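Local coordinates for resiniferatoxin-binding, phosphotriesterase-related protein (PDB 3K2G) that binds two zinc ions per subunit at the mouth of a TIM barrel and probably hydrolyses phosphoric diesters, at residues 72-77 with 304-309; 34-39 with 175-180; 285-290 with 297-302; 251-254 with 258-261; 7-10 with 16-19. All coordinates share one frame; numbering follows the deposited sequence.

Contact 1 of 5, residues 72-77 with 304-309; sequences DPFVNK and DVFVKM. With ZN (zinc ion), chain I; DTV ((2S,3S)-1,4-dimercaptobutane-2,3-diol), chain K.
Phe306 and Phe74 meet rim to rim, CE1 of Phe306 lying 3.6 Å from CE1 of Phe74. From CB, Phe306 starts with its CG between the backbone N and the carbonyl carbon (chi1 79°), a direction that sends the ring across to residues 72-77. CD1 passes the bound dithiol, 3.6 Å from C4 of the ligand. CE1 serves two partners, for besides Phe74 it comes within 3.4 Å of ligand O2. CZ, at the tip, has Phe74 CZ beside it at the ring edge, while CG1 of Val307 lies over one face of the ring, offset toward the rim. The Phe planes stand 65° apart with neither ring over the face of the other, so this is not a stack; the two edges share one apolar wall. Phe74 completes that wall, its CZ lying 3.6 Å from ligand O2. Pro73 CB rests 4.2 Å from SE of Met309, a selenomethionine. At the other end of 304-309, Asp304 OD1 binds a zinc ion at 2.3 Å, and its second oxygen, OD2, accepts a hydrogen bond from the zinc-bound water. Tyr136 holds the ligand by a hydrogen bond. A loop after barrel strand 299-301 bringing an aspartate to the metal, faced by a second loop that walls the ligand pocket, is characteristic of the phosphotriesterase active-site mouth.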
# COMPACT_ATOMS: atom_id res chain seq x y z
N ASP B 72 8.50 3.99 29.03
CA ASP B 72 8.37 2.79 29.87
C ASP B 72 7.50 3.13 31.09
O ASP B 72 8.00 3.24 32.22
CB ASP B 72 9.78 2.32 30.28
CG ASP B 72 9.77 1.05 31.13
OD1 ASP B 72 8.81 0.26 31.01
OD2 ASP B 72 10.73 0.84 31.89
N PRO B 73 6.19 3.30 30.87
CA PRO B 73 5.19 3.63 31.90
C PRO B 73 5.22 2.74 33.13
O PRO B 73 5.05 3.21 34.26
CB PRO B 73 3.86 3.51 31.15
CG PRO B 73 4.22 3.89 29.76
CD PRO B 73 5.53 3.15 29.56
N PHE B 74 5.42 1.45 32.92
CA PHE B 74 5.43 0.50 34.03
C PHE B 74 6.69 0.46 34.88
O PHE B 74 6.82 -0.39 35.75
CB PHE B 74 5.14 -0.91 33.50
CG PHE B 74 3.76 -1.06 32.94
CD1 PHE B 74 2.65 -0.58 33.63
CD2 PHE B 74 3.56 -1.73 31.74
CE1 PHE B 74 1.37 -0.76 33.12
CE2 PHE B 74 2.28 -1.91 31.22
CZ PHE B 74 1.18 -1.43 31.92
N VAL B 75 7.61 1.38 34.63
CA VAL B 75 8.84 1.42 35.41
C VAL B 75 8.61 2.13 36.74
O VAL B 75 9.30 1.85 37.72
CB VAL B 75 9.97 2.19 34.67
CG1 VAL B 75 9.67 3.68 34.68
CG2 VAL B 75 11.31 1.92 35.33
N ASN B 76 7.62 3.02 36.77
CA ASN B 76 7.30 3.82 37.95
C ASN B 76 6.21 3.23 38.84
O ASN B 76 5.07 3.06 38.41
CB ASN B 76 6.87 5.23 37.50
CG ASN B 76 6.98 6.26 38.61
OD1 ASN B 76 8.07 6.74 38.92
ND2 ASN B 76 5.85 6.61 39.21
N LYS B 77 6.56 2.93 40.09
CA LYS B 77 5.61 2.36 41.04
C LYS B 77 4.46 3.31 41.38
O LYS B 77 3.32 2.88 41.54
CB LYS B 77 6.33 1.96 42.34
CG LYS B 77 7.28 0.79 42.21
CD LYS B 77 7.94 0.46 43.54
CE LYS B 77 8.88 -0.73 43.42
NZ LYS B 77 9.53 -1.05 44.72
N ASP B 304 -9.05 4.57 27.95
CA ASP B 304 -8.51 3.50 28.78
C ASP B 304 -7.52 4.08 29.79
O ASP B 304 -6.41 3.58 29.97
CB ASP B 304 -7.81 2.42 27.95
CG ASP B 304 -7.43 1.20 28.79
OD1 ASP B 304 -8.09 1.00 29.83
OD2 ASP B 304 -6.51 0.45 28.42
N VAL B 305 -7.91 5.18 30.42
CA VAL B 305 -7.09 5.79 31.46
C VAL B 305 -6.89 4.68 32.49
O VAL B 305 -7.87 4.14 33.01
CB VAL B 305 -7.81 6.97 32.13
CG1 VAL B 305 -7.07 7.38 33.39
CG2 VAL B 305 -7.90 8.14 31.16
N PHE B 306 -5.64 4.32 32.78
CA PHE B 306 -5.39 3.26 33.74
C PHE B 306 -4.14 3.46 34.60
O PHE B 306 -3.78 2.58 35.37
CB PHE B 306 -5.33 1.90 33.02
CG PHE B 306 -4.03 1.62 32.32
CD1 PHE B 306 -3.12 0.71 32.85
CD2 PHE B 306 -3.73 2.26 31.12
CE1 PHE B 306 -1.92 0.44 32.20
CE2 PHE B 306 -2.53 2.00 30.46
CZ PHE B 306 -1.62 1.09 31.00
N VAL B 307 -3.50 4.62 34.45
CA VAL B 307 -2.31 4.97 35.24
C VAL B 307 -2.34 6.47 35.50
O VAL B 307 -2.92 7.22 34.71
CB VAL B 307 -0.98 4.61 34.53
CG1 VAL B 307 -0.83 3.09 34.42
CG2 VAL B 307 -0.94 5.25 33.15
N LYS B 308 -1.73 6.90 36.60
CA LYS B 308 -1.71 8.32 36.96
C LYS B 308 -1.25 9.27 35.86
O LYS B 308 -1.84 10.34 35.68
CB LYS B 308 -0.82 8.55 38.19
CG LYS B 308 -1.34 7.96 39.49
CD LYS B 308 -0.65 8.61 40.68
CE LYS B 308 -1.15 8.04 42.02
NZ LYS B 308 -0.71 6.63 42.22
N MSE B 309 -0.21 8.89 35.11
CA MSE B 309 0.31 9.78 34.09
C MSE B 309 -0.65 10.08 32.94
O MSE B 309 -0.36 10.92 32.10
CB MSE B 309 1.66 9.27 33.53
CG MSE B 309 1.60 8.06 32.64
SE MSE B 309 3.43 7.56 32.11
CE MSE B 309 3.72 8.89 30.67
ZN ZN I . -8.79 -1.09 30.55
S1 DTV K . -1.63 -5.52 29.77
C1 DTV K . -2.94 -5.05 31.00
C2 DTV K . -2.46 -4.03 32.04
O2 DTV K . -2.07 -2.85 31.35
C3 DTV K . -3.59 -3.70 33.03
O3 DTV K . -4.67 -3.12 32.34
C4 DTV K . -3.14 -2.71 34.12
S4 DTV K . -3.91 -3.06 35.72
O HOH W 1 -7.25 -2.09 29.85

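Contact 2 of 5, residues 34-39 with 175-180; sequences HEHLQN and IGEIGV. With ZN (zinc ion), chain I; ZN (zinc ion), chain J.
His34, His36 and Glu177 converge on one zinc ion (chain I), and metal coordination is the bond between the segments. NE2 of His34 and NE2 of His36 each bind this zinc at 2.2 Å, with Glu177 OE2 as a further ligand; Asp304 and the bridging water complete the shell. The other carboxylate oxygen, Glu177 OE1, reaches the second zinc (chain J) at 2.4 Å, so one side chain bridges the pair, helped by a chain bent at chi2 (95°). His209 and His238 also bind that second ion. This is the binuclear centre of the metallo-dependent hydrolases: the His-X-His pair follows the first barrel strand, and the glutamate on strand 175-178 takes the bridging place that a carboxylated lysine fills in the classical phosphotriesterase.

Close approach without hydrogen bonding comes second. Glu177 OE2 lies 3.0 Å from NE2 of His36 because both are ligands of one ion. The planes differ sharply: the His36 ring is nearly coplanar with the carboxylate (6°), whereas the His34 ring stands across it at 81°.

Second-shell hydrogen bonds form the third. His36 ND1 pairs with Thr107 OG1, so metal and threonine hold its ring at both nitrogens, and His34 ND1 has a weak bond to Glu260 OE1.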
# COMPACT_ATOMS: atom_id res chain seq x y z
N HIS B 34 -14.86 2.92 27.91
CA HIS B 34 -13.81 2.19 28.60
C HIS B 34 -12.83 3.08 29.34
O HIS B 34 -11.87 3.59 28.76
CB HIS B 34 -13.09 1.32 27.56
CG HIS B 34 -12.13 0.34 28.15
ND1 HIS B 34 -12.17 -1.00 27.83
CD2 HIS B 34 -11.08 0.50 28.99
CE1 HIS B 34 -11.18 -1.63 28.45
NE2 HIS B 34 -10.51 -0.74 29.16
N GLU B 35 -13.07 3.25 30.63
CA GLU B 35 -12.21 4.08 31.47
C GLU B 35 -12.08 3.47 32.86
O GLU B 35 -13.01 2.83 33.35
CB GLU B 35 -12.79 5.49 31.64
CG GLU B 35 -13.13 6.22 30.35
CD GLU B 35 -11.91 6.53 29.51
OE1 GLU B 35 -10.81 6.70 30.08
OE2 GLU B 35 -12.05 6.62 28.27
N HIS B 36 -10.94 3.67 33.50
CA HIS B 36 -10.75 3.18 34.86
C HIS B 36 -10.72 4.42 35.72
O HIS B 36 -9.94 5.34 35.47
CB HIS B 36 -9.44 2.40 34.97
CG HIS B 36 -9.40 1.18 34.12
ND1 HIS B 36 -10.00 -0.00 34.49
CD2 HIS B 36 -8.89 0.97 32.88
CE1 HIS B 36 -9.86 -0.89 33.52
NE2 HIS B 36 -9.19 -0.32 32.53
N LEU B 37 -11.58 4.45 36.74
CA LEU B 37 -11.66 5.61 37.63
C LEU B 37 -10.77 5.42 38.85
O LEU B 37 -10.29 6.39 39.43
CB LEU B 37 -13.11 5.84 38.04
CG LEU B 37 -14.00 6.02 36.80
CD1 LEU B 37 -15.42 6.33 37.22
CD2 LEU B 37 -13.44 7.13 35.93
N GLN B 38 -10.56 4.16 39.21
CA GLN B 38 -9.72 3.75 40.33
C GLN B 38 -9.26 2.34 39.97
O GLN B 38 -10.04 1.56 39.43
CB GLN B 38 -10.54 3.68 41.62
CG GLN B 38 -11.01 5.01 42.20
CD GLN B 38 -9.86 5.84 42.75
OE1 GLN B 38 -9.22 6.59 42.02
NE2 GLN B 38 -9.59 5.69 44.04
N ASN B 39 -8.01 2.00 40.24
CA ASN B 39 -7.54 0.65 39.94
C ASN B 39 -6.20 0.37 40.59
O ASN B 39 -5.62 1.23 41.26
CB ASN B 39 -7.43 0.44 38.42
CG ASN B 39 -6.27 1.19 37.81
OD1 ASN B 39 -5.57 1.95 38.49
ND2 ASN B 39 -6.05 0.99 36.51
N ILE B 175 -20.53 -7.05 31.56
CA ILE B 175 -19.72 -8.17 31.99
C ILE B 175 -18.31 -7.92 31.51
O ILE B 175 -18.02 -8.17 30.34
CB ILE B 175 -20.18 -9.49 31.36
CG1 ILE B 175 -21.61 -9.80 31.79
CG2 ILE B 175 -19.21 -10.61 31.72
CD1 ILE B 175 -22.12 -11.16 31.35
N GLY B 176 -17.42 -7.41 32.35
CA GLY B 176 -16.13 -7.26 31.74
C GLY B 176 -14.88 -6.44 31.93
O GLY B 176 -14.65 -5.69 32.87
N GLU B 177 -14.08 -6.70 30.90
CA GLU B 177 -12.73 -6.28 30.64
C GLU B 177 -12.22 -7.66 31.06
O GLU B 177 -11.51 -7.81 32.05
CB GLU B 177 -12.22 -5.20 31.60
CG GLU B 177 -10.68 -5.13 31.71
CD GLU B 177 -10.01 -4.10 30.79
OE1 GLU B 177 -9.56 -4.48 29.69
OE2 GLU B 177 -9.93 -2.92 31.20
N ILE B 178 -12.68 -8.68 30.33
CA ILE B 178 -12.26 -10.04 30.62
C ILE B 178 -10.87 -10.22 30.04
O ILE B 178 -10.65 -9.94 28.86
CB ILE B 178 -13.20 -11.10 30.00
CG1 ILE B 178 -14.65 -10.87 30.43
CG2 ILE B 178 -12.75 -12.50 30.42
CD1 ILE B 178 -14.88 -10.96 31.94
N GLY B 179 -9.94 -10.69 30.86
CA GLY B 179 -8.58 -10.85 30.40
C GLY B 179 -8.21 -11.99 29.48
O GLY B 179 -8.48 -13.16 29.75
N VAL B 180 -7.59 -11.64 28.36
CA VAL B 180 -7.10 -12.60 27.39
C VAL B 180 -5.70 -12.10 27.01
O VAL B 180 -5.55 -11.04 26.41
CB VAL B 180 -7.98 -12.65 26.12
CG1 VAL B 180 -7.41 -13.66 25.14
CG2 VAL B 180 -9.41 -13.03 26.50
ZN ZN I . -8.79 -1.09 30.55
ZN ZN J . -7.34 -4.05 29.02
O HOH W 1 -7.25 -2.09 29.85
O HOH W 2 -5.07 -3.24 29.08

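Contact 3 of 5, residues 285-290 with 297-302; sequences RAILGL and DRILLS
Ile287 on helix 280-292 packs against Ile299 and Leu301 on strand 299-301, the closing half of the barrel's beta-alpha-beta unit made of strand 258-261, helix 280-292 and strand 299-301. The short helical and strand segments run nearly antiparallel, their directions 154° apart, and their axes come within 10.5 Å of each other, a gap filled by branched aliphatic side chains.

Ile299 is the central side chain. Its CB already points to the helix, and the extended end of the chain (chi2 177°) carries CD1 on to touch three groups there. CG2 of Ile287 is 3.8 Å from this CD1. On the same residue the carbonyl O of Ile287 also lies 3.8 Å from Ile299 CD1, so the methyl rests against helix backbone as well as side chain. The third group belongs to the next helical turn, where CB of Leu290 reaches Ile299 CD1 at 3.8 Å. The other branch of Ile287 works independently: its CD1 runs up the strand and meets CD2 of Leu301 at 3.6 Å, the two side chains crossing obliquely.

A polar pair marks the 3-10 turn before the strand. Arg298 NE forms a salt bridge with Asp297 OD1 at 2.9 Å, approaching from above the carboxylate plane, and the same arginine makes a cation-pi contact with Phe258.

Around this layer, Phe326 of helix 321-332 packs on both Ile287 and Leu301, and Leu343 of helix 337-352 touches Ile299. On strand 258-261, the parallel neighbour in the sheet, Leu259 and Phe261 take up the far end of Leu290.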
# COMPACT_ATOMS: atom_id res chain seq x y z
N ARG B 285 -7.54 7.22 10.61
CA ARG B 285 -7.61 6.67 9.26
C ARG B 285 -8.23 5.27 9.26
O ARG B 285 -9.01 4.94 8.36
CB ARG B 285 -6.24 6.62 8.60
CG ARG B 285 -5.79 7.94 8.01
CD ARG B 285 -4.66 7.73 6.99
NE ARG B 285 -3.45 7.21 7.62
CZ ARG B 285 -2.63 7.94 8.38
NH1 ARG B 285 -2.89 9.22 8.60
NH2 ARG B 285 -1.56 7.38 8.92
N ALA B 286 -7.89 4.45 10.25
CA ALA B 286 -8.43 3.10 10.34
C ALA B 286 -9.95 3.18 10.56
O ALA B 286 -10.71 2.37 10.02
CB ALA B 286 -7.78 2.34 11.48
N ILE B 287 -10.36 4.15 11.37
CA ILE B 287 -11.77 4.36 11.67
C ILE B 287 -12.51 4.81 10.41
O ILE B 287 -13.61 4.34 10.12
CB ILE B 287 -11.93 5.42 12.79
CG1 ILE B 287 -11.42 4.84 14.12
CG2 ILE B 287 -13.38 5.84 12.92
CD1 ILE B 287 -11.34 5.85 15.26
N LEU B 288 -11.89 5.71 9.65
CA LEU B 288 -12.48 6.19 8.41
C LEU B 288 -12.72 5.02 7.48
O LEU B 288 -13.80 4.89 6.89
CB LEU B 288 -11.55 7.19 7.72
CG LEU B 288 -11.81 8.67 7.96
CD1 LEU B 288 -11.88 8.98 9.45
CD2 LEU B 288 -10.70 9.48 7.28
N GLY B 289 -11.71 4.17 7.36
CA GLY B 289 -11.81 3.00 6.51
C GLY B 289 -12.92 2.07 6.96
O GLY B 289 -13.73 1.62 6.15
N LEU B 290 -12.96 1.77 8.25
CA LEU B 290 -14.01 0.89 8.76
C LEU B 290 -15.36 1.48 8.37
O LEU B 290 -16.25 0.75 7.94
CB LEU B 290 -13.89 0.74 10.28
CG LEU B 290 -12.81 -0.23 10.77
CD1 LEU B 290 -12.66 -0.09 12.28
CD2 LEU B 290 -13.16 -1.67 10.39
N ASP B 297 -21.39 1.67 12.81
CA ASP B 297 -22.16 1.39 14.01
C ASP B 297 -21.51 0.39 14.95
O ASP B 297 -22.09 0.03 15.98
CB ASP B 297 -23.58 0.91 13.68
CG ASP B 297 -23.60 -0.39 12.90
OD1 ASP B 297 -22.75 -1.27 13.13
OD2 ASP B 297 -24.51 -0.54 12.05
N ARG B 298 -20.31 -0.07 14.61
CA ARG B 298 -19.60 -1.03 15.45
C ARG B 298 -18.37 -0.40 16.10
O ARG B 298 -17.65 -1.05 16.86
CB ARG B 298 -19.16 -2.22 14.60
CG ARG B 298 -19.64 -3.58 15.11
CD ARG B 298 -21.05 -3.94 14.65
NE ARG B 298 -22.08 -3.09 15.24
CZ ARG B 298 -22.79 -3.40 16.31
NH1 ARG B 298 -23.71 -2.56 16.76
NH2 ARG B 298 -22.60 -4.56 16.94
N ILE B 299 -18.14 0.88 15.82
CA ILE B 299 -16.97 1.59 16.36
C ILE B 299 -17.18 2.31 17.68
O ILE B 299 -18.11 3.11 17.83
CB ILE B 299 -16.44 2.60 15.32
CG1 ILE B 299 -16.14 1.88 14.00
CG2 ILE B 299 -15.19 3.29 15.86
CD1 ILE B 299 -15.68 2.78 12.89
N LEU B 300 -16.31 2.02 18.65
CA LEU B 300 -16.35 2.63 19.98
C LEU B 300 -15.02 3.34 20.26
O LEU B 300 -13.97 2.89 19.81
CB LEU B 300 -16.59 1.57 21.05
CG LEU B 300 -17.91 0.79 20.95
CD1 LEU B 300 -17.98 -0.25 22.06
CD2 LEU B 300 -19.09 1.75 21.05
N LEU B 301 -15.09 4.44 21.01
CA LEU B 301 -13.91 5.25 21.34
C LEU B 301 -13.77 5.54 22.83
O LEU B 301 -14.75 5.83 23.50
CB LEU B 301 -14.01 6.59 20.62
CG LEU B 301 -14.29 6.66 19.12
CD1 LEU B 301 -14.56 8.12 18.72
CD2 LEU B 301 -13.13 6.09 18.34
N SER B 302 -12.54 5.50 23.34
CA SER B 302 -12.30 5.81 24.75
C SER B 302 -10.79 5.99 24.97
O SER B 302 -10.02 5.86 24.01
CB SER B 302 -12.86 4.70 25.65
OG SER B 302 -13.64 5.24 26.70

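Contact 4 of 5, residues 251-254 with 258-261; sequences TLAQ and FLEF
Leu259 on strand 258-261 faces helix 246-255 with both of its methyl groups, one directed to Leu252 and the other to Ala253. CD2 lies 3.8 Å from CB of Leu252. CD1 makes the matching approach to Ala253, also 3.8 Å from its CB. The fork is thus set astride two consecutive helical residues, and its CD2 prong comes within 4.2 Å of the backbone N of Ala253 between them. A chi1 of -58° sets CG anti to the carbonyl carbon, and from there the two methyls diverge to their separate partners.

The partners present themselves differently. Leu252 directs its CB at the strand, but its own fork goes on to Ala217, His218 and Leu221 of helix 217-226 and so ties the neighbouring helix into the layer. Ala253 offers a single methyl, and near it the backbones come closest, the CA atoms of Ala253 and Phe258 being 6.3 Å apart. Phe258 points away from the helix and packs on Leu300 and Arg298; Glu260 makes a weak hydrogen bond to His34.

Strand 234-236, helix 246-255 and strand 258-261 make one beta-alpha-beta crossover of the TIM barrel, and this is the return from its helix. The closest contacts between the segments are all between hydrocarbon groups, while the backbone of Leu259 is paired with Arg298 and Leu300 in the sheet; cohesion therefore rests on dispersion and the burial of apolar surface, with no directional bond between the two segments.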
# COMPACT_ATOMS: atom_id res chain seq x y z
N THR B 251 -13.29 -7.77 9.21
CA THR B 251 -13.91 -9.09 9.33
C THR B 251 -14.46 -9.34 10.72
O THR B 251 -15.42 -10.10 10.90
CB THR B 251 -12.92 -10.20 8.94
OG1 THR B 251 -11.71 -10.07 9.70
CG2 THR B 251 -12.61 -10.13 7.45
N LEU B 252 -13.87 -8.68 11.72
CA LEU B 252 -14.34 -8.80 13.09
C LEU B 252 -15.63 -8.02 13.21
O LEU B 252 -16.58 -8.48 13.83
CB LEU B 252 -13.31 -8.23 14.07
CG LEU B 252 -12.04 -9.07 14.20
CD1 LEU B 252 -10.96 -8.24 14.91
CD2 LEU B 252 -12.35 -10.35 14.96
N ALA B 253 -15.65 -6.84 12.58
CA ALA B 253 -16.84 -6.01 12.61
C ALA B 253 -17.99 -6.73 11.92
O ALA B 253 -19.13 -6.70 12.40
CB ALA B 253 -16.56 -4.67 11.92
N GLN B 254 -17.69 -7.38 10.80
CA GLN B 254 -18.68 -8.10 10.02
C GLN B 254 -19.32 -9.22 10.84
O GLN B 254 -20.51 -9.52 10.67
CB GLN B 254 -18.03 -8.68 8.76
CG GLN B 254 -19.00 -9.48 7.89
CD GLN B 254 -20.14 -8.63 7.37
OE1 GLN B 254 -19.92 -7.67 6.64
NE2 GLN B 254 -21.37 -8.99 7.73
N PHE B 258 -18.27 -5.24 18.43
CA PHE B 258 -17.90 -3.83 18.46
C PHE B 258 -16.37 -3.80 18.46
O PHE B 258 -15.73 -4.66 19.06
CB PHE B 258 -18.42 -3.17 19.74
CG PHE B 258 -19.88 -2.83 19.70
CD1 PHE B 258 -20.31 -1.64 19.13
CD2 PHE B 258 -20.82 -3.69 20.26
CE1 PHE B 258 -21.67 -1.30 19.11
CE2 PHE B 258 -22.18 -3.36 20.25
CZ PHE B 258 -22.61 -2.17 19.67
N LEU B 259 -15.81 -2.83 17.76
CA LEU B 259 -14.36 -2.67 17.70
C LEU B 259 -14.08 -1.45 18.56
O LEU B 259 -14.42 -0.33 18.19
CB LEU B 259 -13.89 -2.44 16.27
CG LEU B 259 -14.26 -3.55 15.27
CD1 LEU B 259 -13.64 -3.23 13.92
CD2 LEU B 259 -13.77 -4.90 15.78
N GLU B 260 -13.48 -1.67 19.72
CA GLU B 260 -13.22 -0.56 20.61
C GLU B 260 -11.83 0.06 20.52
O GLU B 260 -10.83 -0.56 20.87
CB GLU B 260 -13.50 -0.99 22.05
CG GLU B 260 -13.48 0.14 23.06
CD GLU B 260 -13.95 -0.30 24.43
OE1 GLU B 260 -13.17 -0.92 25.18
OE2 GLU B 260 -15.13 -0.03 24.75
N PHE B 261 -11.78 1.29 20.01
CA PHE B 261 -10.53 2.03 19.92
C PHE B 261 -10.48 2.84 21.21
O PHE B 261 -10.73 4.04 21.24
CB PHE B 261 -10.55 2.93 18.68
CG PHE B 261 -10.44 2.16 17.39
CD1 PHE B 261 -9.19 1.88 16.84
CD2 PHE B 261 -11.57 1.67 16.76
CE1 PHE B 261 -9.08 1.12 15.68
CE2 PHE B 261 -11.47 0.90 15.61
CZ PHE B 261 -10.22 0.63 15.06

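Contact 5 of 5, residues 7-10 with 16-19; sequences SPCH and IMTV
Cys9 lays its thiol against the peptide bond between Ile16 and Met17, a sulfur-on-backbone contact rather than the usual meeting of side chains. SG is 3.4 Å from Met17 N, and almost as near the carbonyl carbon of Ile16. CB of Cys9 sits just as close to that nitrogen, so both atoms of the side chain lie on the strand. The position follows from chi1 of -63°, which sets SG anti to the carbonyl carbon of its own residue. Although close to the sulfur, Met17 N has another partner: it donates to a water at 3.1 Å. The carbonyl O of Cys9 also lies near this water.

Met17, a selenomethionine, supplies the side-chain half of the contact. Its CB lies 3.8 Å from Cys9 SG. The chain leaves with CG anti to the backbone N, then bends at chi2 and again at chi3, and the terminal methyl is thereby folded back over the turn. There CE comes within 4.1 Å of Cys9 SG, and CD of Pro8 touches the same methyl at 4.3 Å. Ile16, by contrast, turns its side chain away, toward Ile23 and Val130, and takes part through its backbone.

The loop is a type I beta turn from Ser7 to His10, closed by a weak backbone bond from His10 N to Ser7 O. Pro8 and Met17 both pack on Arg171. Strand 15-18 pairs antiparallel with 21-24, and Pro22 of that second strand touches both Cys9 and Met17; the arrangement is that of an N-terminal beta turn folded back onto a beta-hairpin, away from the metal centre.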
# COMPACT_ATOMS: atom_id res chain seq x y z
N SER B 7 -30.71 -10.00 33.61
CA SER B 7 -30.54 -8.79 34.40
C SER B 7 -31.75 -7.92 34.11
O SER B 7 -32.32 -7.98 33.02
CB SER B 7 -29.29 -8.03 33.96
OG SER B 7 -29.41 -6.65 34.28
N PRO B 8 -32.18 -7.12 35.09
CA PRO B 8 -33.35 -6.26 34.85
C PRO B 8 -33.00 -5.28 33.73
O PRO B 8 -33.89 -4.64 33.16
CB PRO B 8 -33.54 -5.56 36.19
CG PRO B 8 -33.08 -6.60 37.17
CD PRO B 8 -31.81 -7.11 36.52
N CYS B 9 -31.71 -5.15 33.44
CA CYS B 9 -31.25 -4.25 32.37
C CYS B 9 -30.53 -5.00 31.25
O CYS B 9 -29.49 -4.55 30.76
CB CYS B 9 -30.32 -3.18 32.94
SG CYS B 9 -31.10 -2.08 34.14
N HIS B 10 -31.08 -6.15 30.85
CA HIS B 10 -30.48 -6.94 29.77
C HIS B 10 -30.58 -6.12 28.49
O HIS B 10 -31.31 -5.13 28.43
CB HIS B 10 -31.19 -8.30 29.63
CG HIS B 10 -32.66 -8.19 29.37
ND1 HIS B 10 -33.20 -8.18 28.10
CD2 HIS B 10 -33.71 -8.10 30.22
CE1 HIS B 10 -34.51 -8.08 28.17
NE2 HIS B 10 -34.85 -8.03 29.45
N ILE B 16 -30.42 0.40 31.33
CA ILE B 16 -29.01 0.14 31.58
C ILE B 16 -28.73 0.22 33.07
O ILE B 16 -29.16 1.15 33.75
CB ILE B 16 -28.12 1.15 30.84
CG1 ILE B 16 -28.38 1.03 29.33
CG2 ILE B 16 -26.63 0.90 31.15
CD1 ILE B 16 -27.71 2.09 28.50
N MSE B 17 -28.02 -0.77 33.59
CA MSE B 17 -27.71 -0.81 35.02
C MSE B 17 -26.47 -0.03 35.43
O MSE B 17 -25.36 -0.43 35.10
CB MSE B 17 -27.55 -2.26 35.47
CG MSE B 17 -27.32 -2.41 36.98
SE MSE B 17 -28.83 -1.85 38.09
CE MSE B 17 -29.91 -3.48 37.86
N THR B 18 -26.66 1.07 36.15
CA THR B 18 -25.54 1.87 36.63
C THR B 18 -25.38 1.55 38.12
O THR B 18 -26.23 0.89 38.71
CB THR B 18 -25.79 3.38 36.49
OG1 THR B 18 -26.78 3.79 37.44
CG2 THR B 18 -26.27 3.71 35.09
N VAL B 19 -24.29 2.03 38.71
CA VAL B 19 -24.03 1.80 40.13
C VAL B 19 -25.12 2.40 41.02
O VAL B 19 -25.21 2.07 42.20
CB VAL B 19 -22.68 2.39 40.56
CG1 VAL B 19 -21.56 1.67 39.84
CG2 VAL B 19 -22.66 3.88 40.27
O HOH W 3 -26.82 -2.81 31.61

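All five contacts are buried, so what separates them is depth and chemistry. Contact 2 lies deepest, about 5 Å from the centre of the chain, and is held by metal; contact 1 shares one zinc ion and its water but stands further out, where aromatic edges lining the dithiol pocket join a single zinc ligand, Asp304. Contacts 3 and 4 are both helix-on-strand layers of hydrocarbon, their centres about 8 Å apart, built on adjacent parallel strands joined by backbone hydrogen bonds. Glu260 on one strand and Ser302 just after the other reach residues 34-35 of contact 2 and link barrel to site. Contact 5 stands apart, joining a turn to a hairpin through sulfur and apolar contacts.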